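Side-chain contacts in phosphoserine aminotransferase (Bacillus alcalophilus, PDB 1W23), which catalyses the reversible, pyridoxal-phosphate-dependent transfer of an amino group from glutamate to 3-phosphohydroxypyruvate, giving phosphoserine in the second step of serine biosynthesis: residues L56-L60 / L61-N65; S174-I177 / L178-L182; P240-S243 / I244-L247; K265-E268 / E269-K272; S293-L296 / M297-T300. One frame throughout, in Å; residues are numbered along the deposited sequence. Where two conformers were deposited one is given.

Contact 1. Residues L56-L60 / L61-N65; sequences LLREL and LQIPN
A Schellman motif ends helix 44-61 here, and I63 folds back from just beyond the helix onto L57 and R58. The amide I63 N bonds to R58 O over 3.0 Å, lying in the carbonyl plane on a lone pair, while L61 N still makes an ordinary helical bond to L57 O. Between them Q62 takes positive phi (53°) as the C-prime residue, and its N-H gives only a weak, long bond to E59 O. Q62 thus adopts the left-handed conformation that ends the helix, and its polar chain is exposed; a water 2.8 Å from L60 O also lies near Q62 OE1. Beyond the turn I63 packs back on the last helical turn. CD1 of I63 lies 3.7 Å from L57 O and 4.4 Å from L57 CB, and its CG2 branch is 3.7 Å from R58 NH1. Shortening I63 to alanine is likely to open a gap beside L57 and take away the methyl contact beside R58 NH1. L61 adds to the apolar side, its CD1 lying 4.3 Å from L57 CD2; L57 packs on strands 67-72 and 204-209, L61 on I207 of the latter. R58 starts with CG anti to the backbone N (chi1 -177°) and bends at chi3, which brings its long chain alongside the outgoing residues. There NH1 meets P64 O near the guanidinium plane, at 2.9 Å, in a bond weakened by its angle, with another weak one to I63 O. The stronger polar partner is Y67 O, at the start of strand 67-72, bonded by NH2.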
# COMPACT_ATOMS: atom_id res chain seq x y z
N LEU A 56 16.61 3.63 -11.75
CA LEU A 56 17.39 2.45 -11.39
C LEU A 56 16.75 1.22 -12.02
O LEU A 56 17.45 0.36 -12.58
CB LEU A 56 17.48 2.31 -9.88
CG LEU A 56 18.43 3.26 -9.18
CD1 LEU A 56 18.22 3.32 -7.67
CD2 LEU A 56 19.86 2.82 -9.49
N LEU A 57 15.41 1.07 -11.94
CA LEU A 57 14.79 -0.07 -12.59
C LEU A 57 15.04 -0.11 -14.10
O LEU A 57 15.34 -1.14 -14.69
CB LEU A 57 13.26 -0.05 -12.35
CG LEU A 57 12.80 -0.71 -11.08
CD1 LEU A 57 11.41 -0.25 -10.62
CD2 LEU A 57 12.78 -2.23 -11.26
N ARG A 58 14.96 1.09 -14.69
CA ARG A 58 15.16 1.23 -16.12
C ARG A 58 16.53 0.81 -16.55
O ARG A 58 16.72 0.09 -17.52
CB ARG A 58 14.89 2.67 -16.49
CG ARG A 58 15.00 2.97 -17.94
CD ARG A 58 14.40 4.35 -18.31
NE ARG A 58 12.98 4.51 -17.92
CZ ARG A 58 11.99 4.02 -18.69
NH1 ARG A 58 12.10 3.38 -19.85
NH2 ARG A 58 10.71 4.19 -18.30
N GLU A 59 17.54 1.27 -15.79
CA GLU A 59 18.94 0.90 -16.07
C GLU A 59 19.14 -0.59 -15.84
O GLU A 59 19.79 -1.28 -16.66
CB GLU A 59 19.90 1.72 -15.17
CG GLU A 59 21.35 1.40 -15.26
CD GLU A 59 22.25 2.17 -14.29
OE1 GLU A 59 21.74 2.96 -13.45
OE2 GLU A 59 23.44 1.85 -14.39
N LEU A 60 18.67 -1.13 -14.71
CA LEU A 60 18.99 -2.47 -14.32
C LEU A 60 18.35 -3.49 -15.22
O LEU A 60 18.99 -4.53 -15.49
CB LEU A 60 18.59 -2.70 -12.85
CG LEU A 60 19.46 -2.02 -11.84
CD1 LEU A 60 18.78 -2.00 -10.46
CD2 LEU A 60 20.82 -2.70 -11.75
N LEU A 61 17.13 -3.26 -15.66
CA LEU A 61 16.42 -4.20 -16.54
C LEU A 61 16.52 -3.79 -18.02
O LEU A 61 16.01 -4.51 -18.85
CB LEU A 61 14.98 -4.36 -16.11
CG LEU A 61 14.73 -5.13 -14.84
CD1 LEU A 61 13.27 -5.02 -14.47
CD2 LEU A 61 15.10 -6.62 -15.00
N GLN A 62 17.21 -2.68 -18.30
CA GLN A 62 17.26 -2.18 -19.69
C GLN A 62 15.87 -2.02 -20.29
O GLN A 62 15.53 -2.55 -21.32
CB GLN A 62 18.19 -3.06 -20.57
CG GLN A 62 19.64 -3.01 -20.09
CD GLN A 62 20.58 -3.85 -20.93
OE1 GLN A 62 21.15 -4.85 -20.50
NE2 GLN A 62 20.76 -3.43 -22.18
N ILE A 63 15.03 -1.28 -19.56
CA ILE A 63 13.66 -1.03 -19.99
C ILE A 63 13.62 -0.01 -21.13
O ILE A 63 14.18 1.09 -20.95
CB ILE A 63 12.79 -0.57 -18.80
CG1 ILE A 63 12.82 -1.59 -17.68
CG2 ILE A 63 11.39 -0.22 -19.28
CD1 ILE A 63 12.06 -1.18 -16.42
N PRO A 64 13.05 -0.34 -22.27
CA PRO A 64 13.06 0.63 -23.38
C PRO A 64 12.22 1.88 -23.08
O PRO A 64 11.34 1.92 -22.25
CB PRO A 64 12.44 -0.15 -24.54
CG PRO A 64 12.60 -1.60 -24.19
CD PRO A 64 12.47 -1.63 -22.70
N ASN A 65 12.52 2.94 -23.84
CA ASN A 65 11.96 4.27 -23.64
C ASN A 65 10.47 4.39 -23.93
O ASN A 65 9.84 5.35 -23.48
CB ASN A 65 12.71 5.30 -24.54
CG ASN A 65 13.88 5.85 -23.79
OD1 ASN A 65 14.05 5.49 -22.61
ND2 ASN A 65 14.63 6.69 -24.50
O HOH W 1 20.00 -5.78 -17.84

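Contact 2. Residues S174-I177 / L178-L182; sequences SSDI and LSRPL. With PLP (pyridoxal-5'-phosphate), chain J.
D176 and S179 close a type II beta turn, a local contact buried in the loop that leaves strand 169-172 on its way to strand 189-193. The turn hinges on D176 O, which accepts two donors from one residue. The hydroxyl S179 OG comes in the carbonyl plane on a lone pair at 2.7 Å, while S179 N, 3.2 Å away, stands 40° above that plane. Serine suits the last corner because its chi1 of 63° sets OG between the backbone N and the carbonyl carbon, facing D176 O. Without the hydroxyl, as in an alanine, D176 O would probably keep only the longer amide bond and the turn would be less firmly closed. L178, with positive phi at the third corner, sends its apolar chain to L60 and L61 of helix 44-61. Just after S179, R180 reaches back with its chain extended from CG to NE, and NH2 forms a salt bridge to D176 OD2 over 3.0 Å; the carboxylate and guanidinium planes are 52° apart and only NH2 bonds to OD2, a one-atom pairing. D176 has other partners too: S149 OG grips OD1 and Q157 NE2 grips OD2, whereas R180 NH1 goes to Y158 O. At the loop's start, S174 lays CB 3.6 Å from PLP C2, against the pyridine ring, and its OG bonds to D172, a cofactor-binding residue. With both carboxylate oxygens of D176 held, its buried charge is probably compensated by R180 and by the hydrogen bonds from S149 and Q157.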
# COMPACT_ATOMS: atom_id res chain seq x y z
N SER A 174 6.20 -11.60 -9.91
CA SER A 174 6.35 -11.29 -8.50
C SER A 174 7.54 -11.95 -7.85
O SER A 174 8.27 -11.29 -7.10
CB SER A 174 5.11 -11.69 -7.74
OG SER A 174 3.97 -10.91 -8.09
N SER A 175 7.77 -13.25 -8.09
CA SER A 175 8.79 -13.96 -7.33
C SER A 175 10.11 -14.16 -8.06
O SER A 175 11.01 -14.80 -7.49
CB SER A 175 8.21 -15.23 -6.73
OG SER A 175 7.63 -16.04 -7.74
N ASP A 176 10.31 -13.57 -9.24
CA ASP A 176 11.63 -13.60 -9.86
C ASP A 176 12.02 -12.33 -10.60
O ASP A 176 13.10 -12.30 -11.21
CB ASP A 176 11.84 -14.81 -10.78
CG ASP A 176 11.10 -14.76 -12.11
OD1 ASP A 176 10.29 -13.80 -12.27
OD2 ASP A 176 11.34 -15.67 -12.94
N ILE A 177 11.28 -11.24 -10.49
CA ILE A 177 11.70 -10.01 -11.20
C ILE A 177 13.07 -9.55 -10.70
O ILE A 177 13.36 -9.52 -9.52
CB ILE A 177 10.66 -8.90 -11.01
CG1 ILE A 177 10.94 -7.70 -11.89
CG2 ILE A 177 10.46 -8.53 -9.52
CD1 ILE A 177 9.81 -6.70 -12.03
N LEU A 178 13.91 -9.17 -11.66
CA LEU A 178 15.25 -8.63 -11.36
C LEU A 178 16.11 -9.58 -10.55
O LEU A 178 16.99 -9.20 -9.80
CB LEU A 178 15.17 -7.22 -10.75
CG LEU A 178 16.41 -6.37 -10.74
CD1 LEU A 178 17.34 -6.52 -11.90
CD2 LEU A 178 16.02 -4.89 -10.52
N SER A 179 15.93 -10.88 -10.87
CA SER A 179 16.85 -11.93 -10.42
C SER A 179 17.85 -12.36 -11.49
O SER A 179 18.70 -13.20 -11.23
CB SER A 179 16.07 -13.15 -9.96
OG SER A 179 15.33 -13.73 -11.02
N ARG A 180 17.70 -11.78 -12.67
CA ARG A 180 18.44 -12.13 -13.88
C ARG A 180 18.13 -11.11 -14.93
O ARG A 180 17.14 -10.39 -14.84
CB ARG A 180 18.07 -13.55 -14.35
CG ARG A 180 16.57 -13.77 -14.52
CD ARG A 180 16.25 -15.23 -14.78
NE ARG A 180 14.78 -15.35 -14.87
CZ ARG A 180 14.15 -16.43 -15.35
NH1 ARG A 180 14.82 -17.53 -15.75
NH2 ARG A 180 12.80 -16.43 -15.45
N PRO A 181 18.93 -11.06 -16.01
CA PRO A 181 18.56 -10.17 -17.12
C PRO A 181 17.23 -10.57 -17.75
O PRO A 181 16.85 -11.74 -17.73
CB PRO A 181 19.74 -10.32 -18.10
CG PRO A 181 20.88 -10.76 -17.23
CD PRO A 181 20.20 -11.73 -16.25
N LEU A 182 16.58 -9.59 -18.35
CA LEU A 182 15.29 -9.76 -19.00
C LEU A 182 15.24 -8.95 -20.28
O LEU A 182 15.61 -7.80 -20.22
CB LEU A 182 14.26 -9.27 -17.98
CG LEU A 182 12.79 -9.38 -18.29
CD1 LEU A 182 12.34 -10.78 -18.54
CD2 LEU A 182 11.95 -8.81 -17.12
N1 PLP J . 1.82 -13.80 -7.72
C2 PLP J . 2.94 -14.49 -7.28
C2A PLP J . 3.73 -15.21 -8.31
C3 PLP J . 3.27 -14.47 -5.94
O3 PLP J . 4.35 -15.10 -5.52
C4 PLP J . 2.44 -13.75 -5.00
C4A PLP J . 2.85 -13.69 -3.57
C5 PLP J . 1.32 -13.06 -5.50
C6 PLP J . 1.03 -13.12 -6.85
C5A PLP J . 0.37 -12.31 -4.61
O4P PLP J . 0.98 -11.00 -4.27
P PLP J . 0.19 -10.01 -3.24
O1P PLP J . 0.10 -10.74 -1.94
O2P PLP J . -1.17 -9.74 -3.85
O3P PLP J . 1.10 -8.79 -3.27

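Contact 3. Residues P240-S243 / I244-L247; sequences PTFS and IYML
Over one face of the F242 ring lies M246, its CG 4.0 Å from the ring centroid and 27° off the normal, a CH-pi contact near the start of helix 241-256. The sulfur M246 SD follows at 4.6 Å from the same centroid in an oblique Met-aromatic contact. The thioether, polarisable and flexible, can bend at chi2 and chi3 to lie along the ring, and the two side chains run the same way. The Y245 ring meets F242 obliquely, with centroids 5.5 Å apart and planes at 31°; CD2 of Y245 touches F242 CE1, and F242 O lies in plane at the tyrosine edge. CG of F242 stands anti to the backbone N (chi1 -169°), which carries its ring to the dimer interface, where it stacks on F242 of the second subunit. M37 of that subunit packs on F242 and M246 as well. Y245 packs on A22 of helix 16-24, and just past that helix its OH bonds to E25 and its ring meets F29 nearly at right angles, so one tyrosine combines apolar packing with a buried polar end. The helix follows shortly after N237 and T238, residues that in this homodimer bind the cofactor of the other subunit. P240 occupies the N-cap position: it has no N-H to offer, which costs nothing where the helix is only starting. Its carbonyl O receives I244 N at 3.0 Å. S243 OG is bonded to S201 O. Beside the first bond, I244 CD1 rests 3.9 Å from P240 CD.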
# COMPACT_ATOMS: atom_id res chain seq x y z
N PRO A 240 2.63 5.02 -1.70
CA PRO A 240 3.25 4.36 -0.53
C PRO A 240 4.73 4.80 -0.46
O PRO A 240 5.63 4.13 -0.96
CB PRO A 240 3.05 2.88 -0.82
CG PRO A 240 3.11 2.80 -2.33
CD PRO A 240 2.42 4.05 -2.80
N THR A 241 4.95 5.97 0.12
CA THR A 241 6.25 6.65 -0.04
C THR A 241 7.39 5.87 0.62
O THR A 241 8.46 5.77 0.03
CB THR A 241 6.20 8.08 0.53
OG1 THR A 241 5.72 8.02 1.88
CG2 THR A 241 5.33 9.01 -0.28
N PHE A 242 7.15 5.31 1.80
CA PHE A 242 8.24 4.57 2.46
C PHE A 242 8.55 3.28 1.69
O PHE A 242 9.74 2.91 1.54
CB PHE A 242 7.95 4.29 3.93
CG PHE A 242 9.18 3.76 4.66
CD1 PHE A 242 10.24 4.60 4.93
CD2 PHE A 242 9.27 2.45 5.06
CE1 PHE A 242 11.36 4.13 5.57
CE2 PHE A 242 10.41 1.98 5.71
CZ PHE A 242 11.46 2.84 6.00
N SER A 243 7.55 2.60 1.18
CA SER A 243 7.80 1.39 0.37
C SER A 243 8.59 1.73 -0.89
O SER A 243 9.51 0.95 -1.26
CB SER A 243 6.51 0.67 0.03
OG SER A 243 5.87 0.18 1.17
N ILE A 244 8.27 2.82 -1.56
CA ILE A 244 9.01 3.21 -2.77
C ILE A 244 10.43 3.63 -2.42
O ILE A 244 11.39 3.31 -3.15
CB ILE A 244 8.22 4.27 -3.56
CG1 ILE A 244 6.94 3.65 -4.14
CG2 ILE A 244 9.08 4.91 -4.64
CD1 ILE A 244 5.86 4.64 -4.55
N TYR A 245 10.62 4.33 -1.31
CA TYR A 245 11.97 4.67 -0.83
C TYR A 245 12.75 3.40 -0.55
O TYR A 245 13.94 3.29 -0.95
CB TYR A 245 11.79 5.54 0.45
CG TYR A 245 13.02 5.58 1.29
CD1 TYR A 245 14.09 6.44 1.03
CD2 TYR A 245 13.17 4.73 2.39
CE1 TYR A 245 15.21 6.45 1.83
CE2 TYR A 245 14.30 4.72 3.16
CZ TYR A 245 15.33 5.61 2.87
OH TYR A 245 16.45 5.55 3.67
N MET A 246 12.17 2.40 0.12
CA MET A 246 12.91 1.16 0.38
C MET A 246 13.23 0.44 -0.91
O MET A 246 14.33 -0.14 -1.04
CB MET A 246 12.12 0.27 1.34
CG MET A 246 12.14 0.74 2.77
SD MET A 246 13.74 0.83 3.53
CE MET A 246 14.40 -0.79 3.27
N LEU A 247 12.31 0.40 -1.88
CA LEU A 247 12.55 -0.14 -3.19
C LEU A 247 13.77 0.55 -3.83
O LEU A 247 14.67 -0.12 -4.35
CB LEU A 247 11.29 0.03 -4.05
CG LEU A 247 11.43 -0.24 -5.56
CD1 LEU A 247 11.75 -1.61 -5.91
CD2 LEU A 247 10.16 0.27 -6.25

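Contact 4. Residues K265-E268 / E269-K272; sequences KQNE and EKAK
Between K265-E268 and E269-K272 the backbone keeps unbroken alpha-helical bonds from each residue to the fourth before it, E269 N to K265 O at 3.1 Å being the first. This is the middle of helix 259-279, one side of which is buried against the protein while the other carries charged residues at the surface. On the buried side N267 and K270 lie side by side, pointing the same way, and K270 NZ bonds to N267 OD1 over 2.7 Å. The ammonium stands 36° above the carbonyl plane of the amide. Its placing follows from an unusual start for a helical lysine, chi1 76°, and a bend at chi4 that curls the end back. I337 O is the stronger partner of NZ, Y338 O another, and a water 2.6 Å from NZ also lies near N267 O. The several oxygens around NZ would probably offset the cost of burying the charge. N267 uses both ends of its amide, since ND2 goes to N339 OD1 and S179 O. A271, small enough to sit against L296, puts its CB 3.4 Å from N267 O. The bonds of K270 NZ and of Q266 hold for the conformers given, each residue having two. On the outer face E269, with an extended chain, meets Q266 through water: the bridging molecule lies 2.6 Å from Q266 OE1 and 3.0 Å from E269 OE1.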
# COMPACT_ATOMS: atom_id res chain seq x y z
N LYS A 265 24.38 -14.68 -11.40
CA LYS A 265 25.49 -15.55 -11.03
C LYS A 265 25.38 -15.98 -9.56
O LYS A 265 25.53 -17.17 -9.23
CB LYS A 265 26.82 -14.82 -11.25
CG LYS A 265 28.07 -15.59 -10.91
CD LYS A 265 29.31 -14.69 -11.15
CE LYS A 265 30.51 -15.35 -10.45
NZ LYS A 265 30.90 -16.57 -11.21
N GLN A 266 25.10 -15.02 -8.65
CA GLN A 266 24.94 -15.30 -7.25
C GLN A 266 23.78 -16.25 -7.02
O GLN A 266 23.88 -17.20 -6.22
CB GLN A 266 24.71 -14.02 -6.45
CG GLN A 266 25.86 -13.05 -6.34
CD GLN A 266 26.74 -13.37 -5.13
OE1 GLN A 266 27.62 -14.22 -5.23
NE2 GLN A 266 26.59 -12.79 -3.95
N ASN A 267 22.67 -16.01 -7.68
CA ASN A 267 21.45 -16.79 -7.49
C ASN A 267 21.64 -18.23 -7.99
O ASN A 267 21.19 -19.19 -7.34
CB ASN A 267 20.27 -16.11 -8.18
CG ASN A 267 19.83 -14.84 -7.45
OD1 ASN A 267 20.06 -14.66 -6.27
ND2 ASN A 267 19.16 -13.96 -8.22
N GLU A 268 22.30 -18.36 -9.15
CA GLU A 268 22.58 -19.72 -9.64
C GLU A 268 23.47 -20.48 -8.65
O GLU A 268 23.26 -21.67 -8.42
CB GLU A 268 23.21 -19.63 -11.03
CG GLU A 268 22.22 -19.16 -12.08
CD GLU A 268 22.70 -18.86 -13.46
OE1 GLU A 268 21.95 -18.36 -14.31
OE2 GLU A 268 23.89 -19.16 -13.72
N GLU A 269 24.48 -19.84 -8.08
CA GLU A 269 25.37 -20.52 -7.16
C GLU A 269 24.62 -20.94 -5.91
O GLU A 269 24.81 -22.09 -5.42
CB GLU A 269 26.53 -19.60 -6.77
CG GLU A 269 27.53 -20.31 -5.96
CD GLU A 269 28.81 -19.63 -5.58
OE1 GLU A 269 29.01 -18.50 -6.05
OE2 GLU A 269 29.53 -20.38 -4.81
N LYS A 270 23.80 -20.09 -5.32
CA LYS A 270 23.18 -20.44 -4.06
C LYS A 270 22.09 -21.50 -4.30
O LYS A 270 21.97 -22.41 -3.49
CB LYS A 270 22.87 -19.22 -3.30
CG LYS A 270 21.74 -18.41 -3.68
CD LYS A 270 21.77 -16.97 -3.01
CE LYS A 270 20.32 -16.61 -2.89
NZ LYS A 270 19.61 -16.20 -4.12
N ALA A 271 21.35 -21.45 -5.42
CA ALA A 271 20.40 -22.50 -5.73
C ALA A 271 21.11 -23.83 -5.89
O ALA A 271 20.60 -24.86 -5.43
CB ALA A 271 19.62 -22.13 -6.99
N LYS A 272 22.26 -23.84 -6.57
CA LYS A 272 22.98 -25.11 -6.80
C LYS A 272 23.38 -25.74 -5.48
O LYS A 272 23.39 -26.98 -5.39
CB LYS A 272 24.19 -24.85 -7.69
CG LYS A 272 25.18 -25.99 -7.86
CD LYS A 272 26.43 -25.56 -8.59
CE LYS A 272 27.58 -26.54 -8.54
NZ LYS A 272 27.28 -27.94 -8.85
O HOH W 2 28.54 -16.30 -4.00
O HOH W 3 19.05 -18.17 -5.69

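Contact 5. Residues S293-L296 / M297-T300; sequences SRSL and MNVT
S295 OG takes the backbone amides of both M297 and N298, at 2.9 Å from M297 N and 3.0 Å from N298 N, with N-H...O angles of 155° and 160°. The bond to the second residue onward is that of an ST turn, and the further one to N298 makes the hydroxyl a clasp for the whole bend ahead of strand 298-302. The hydroxyl sits there because OG is anti to the backbone N of S295 (chi1 173°), pointing into the turn, while CB of the same serine packs 3.4 Å from N298 O. Serine suits the spot because its one oxygen can accept both amides and still bond to N150 OD1. M297 curls back along the turn, bent at chi2 and chi3, so that its CE lies 3.5 Å from L296 O. Further out, N150 positions the first shell: besides the bond of its OD1 to S295 OG, its ND2 binds N298 OD1. N150 itself belongs to the cofactor pocket, as does T152, which N298 touches. N298 spends its other side on S336 OG and Y338 OH through ND2, an asparagine being able to both donate and accept in one small buried group. L296 N is tied to Q157 OE1. The turn feeds the middle strand of a three-stranded antiparallel sheet, where V299 pairs with A335 and T300 with H288, while helix 259-279 lies against it through A271 against L296 and Y275 beside V299.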
# COMPACT_ATOMS: atom_id res chain seq x y z
N SER A 293 12.81 -27.46 -15.08
CA SER A 293 11.94 -26.36 -14.69
C SER A 293 12.26 -25.83 -13.32
O SER A 293 11.51 -25.03 -12.78
CB SER A 293 10.48 -26.82 -14.74
OG SER A 293 10.09 -27.09 -16.10
N ARG A 294 13.34 -26.28 -12.67
CA ARG A 294 13.67 -25.88 -11.30
C ARG A 294 13.82 -24.39 -11.14
O ARG A 294 14.59 -23.77 -11.86
CB ARG A 294 14.97 -26.53 -10.87
CG ARG A 294 14.78 -27.96 -10.36
CD ARG A 294 16.10 -28.69 -10.16
NE ARG A 294 15.86 -29.90 -9.36
CZ ARG A 294 16.84 -30.71 -8.91
NH1 ARG A 294 18.11 -30.54 -9.30
NH2 ARG A 294 16.48 -31.72 -8.11
N SER A 295 13.10 -23.82 -10.17
CA SER A 295 13.21 -22.41 -9.86
C SER A 295 14.52 -22.12 -9.14
O SER A 295 15.01 -22.85 -8.29
CB SER A 295 12.04 -22.04 -8.93
OG SER A 295 12.17 -20.69 -8.45
N LEU A 296 15.10 -20.95 -9.47
CA LEU A 296 16.23 -20.37 -8.76
C LEU A 296 15.82 -19.58 -7.53
O LEU A 296 16.69 -19.15 -6.77
CB LEU A 296 17.05 -19.50 -9.72
CG LEU A 296 17.69 -20.28 -10.87
CD1 LEU A 296 18.30 -19.29 -11.86
CD2 LEU A 296 18.74 -21.26 -10.37
N MET A 297 14.52 -19.35 -7.35
CA MET A 297 13.96 -18.49 -6.31
C MET A 297 13.25 -19.24 -5.17
O MET A 297 13.31 -18.78 -4.03
CB MET A 297 12.97 -17.51 -6.97
CG MET A 297 13.61 -16.53 -7.93
SD MET A 297 14.54 -15.16 -7.17
CE MET A 297 16.25 -15.71 -7.27
N ASN A 298 12.57 -20.35 -5.49
CA ASN A 298 11.84 -21.12 -4.50
C ASN A 298 12.12 -22.60 -4.72
O ASN A 298 11.77 -23.13 -5.74
CB ASN A 298 10.32 -20.88 -4.54
CG ASN A 298 9.96 -19.41 -4.46
OD1 ASN A 298 9.76 -18.78 -5.51
ND2 ASN A 298 9.81 -18.85 -3.27
N VAL A 299 12.80 -23.24 -3.75
CA VAL A 299 13.18 -24.65 -3.87
C VAL A 299 12.22 -25.48 -3.04
O VAL A 299 12.19 -25.40 -1.80
CB VAL A 299 14.63 -24.87 -3.40
CG1 VAL A 299 14.98 -26.34 -3.55
CG2 VAL A 299 15.62 -23.99 -4.14
N THR A 300 11.42 -26.29 -3.73
CA THR A 300 10.36 -27.07 -3.08
C THR A 300 10.74 -28.54 -2.99
O THR A 300 11.22 -29.15 -3.98
CB THR A 300 9.03 -26.86 -3.83
OG1 THR A 300 9.24 -27.17 -5.20
CG2 THR A 300 8.51 -25.44 -3.65

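In the fold
From the N terminus, contact 1 ends helix 44-61 and leads into strand 67-72. Contact 2 shapes the loop after strand 169-172, contact 3 starts helix 241-256 at the dimer interface, contact 4 lies on the following helix 259-279, and contact 5 turns the chain into strand 298-302. Each is local and closes before the next opens, so none nest or cross. Contact 2 links most of them: L178 packs on L60 and L61 of contact 1, S179 O probably bonds to N267 ND2 of contact 4, and S175, D176 and S179 meet M297 of contact 5. L296 also packs on A271 and E268, while contact 3 stands apart.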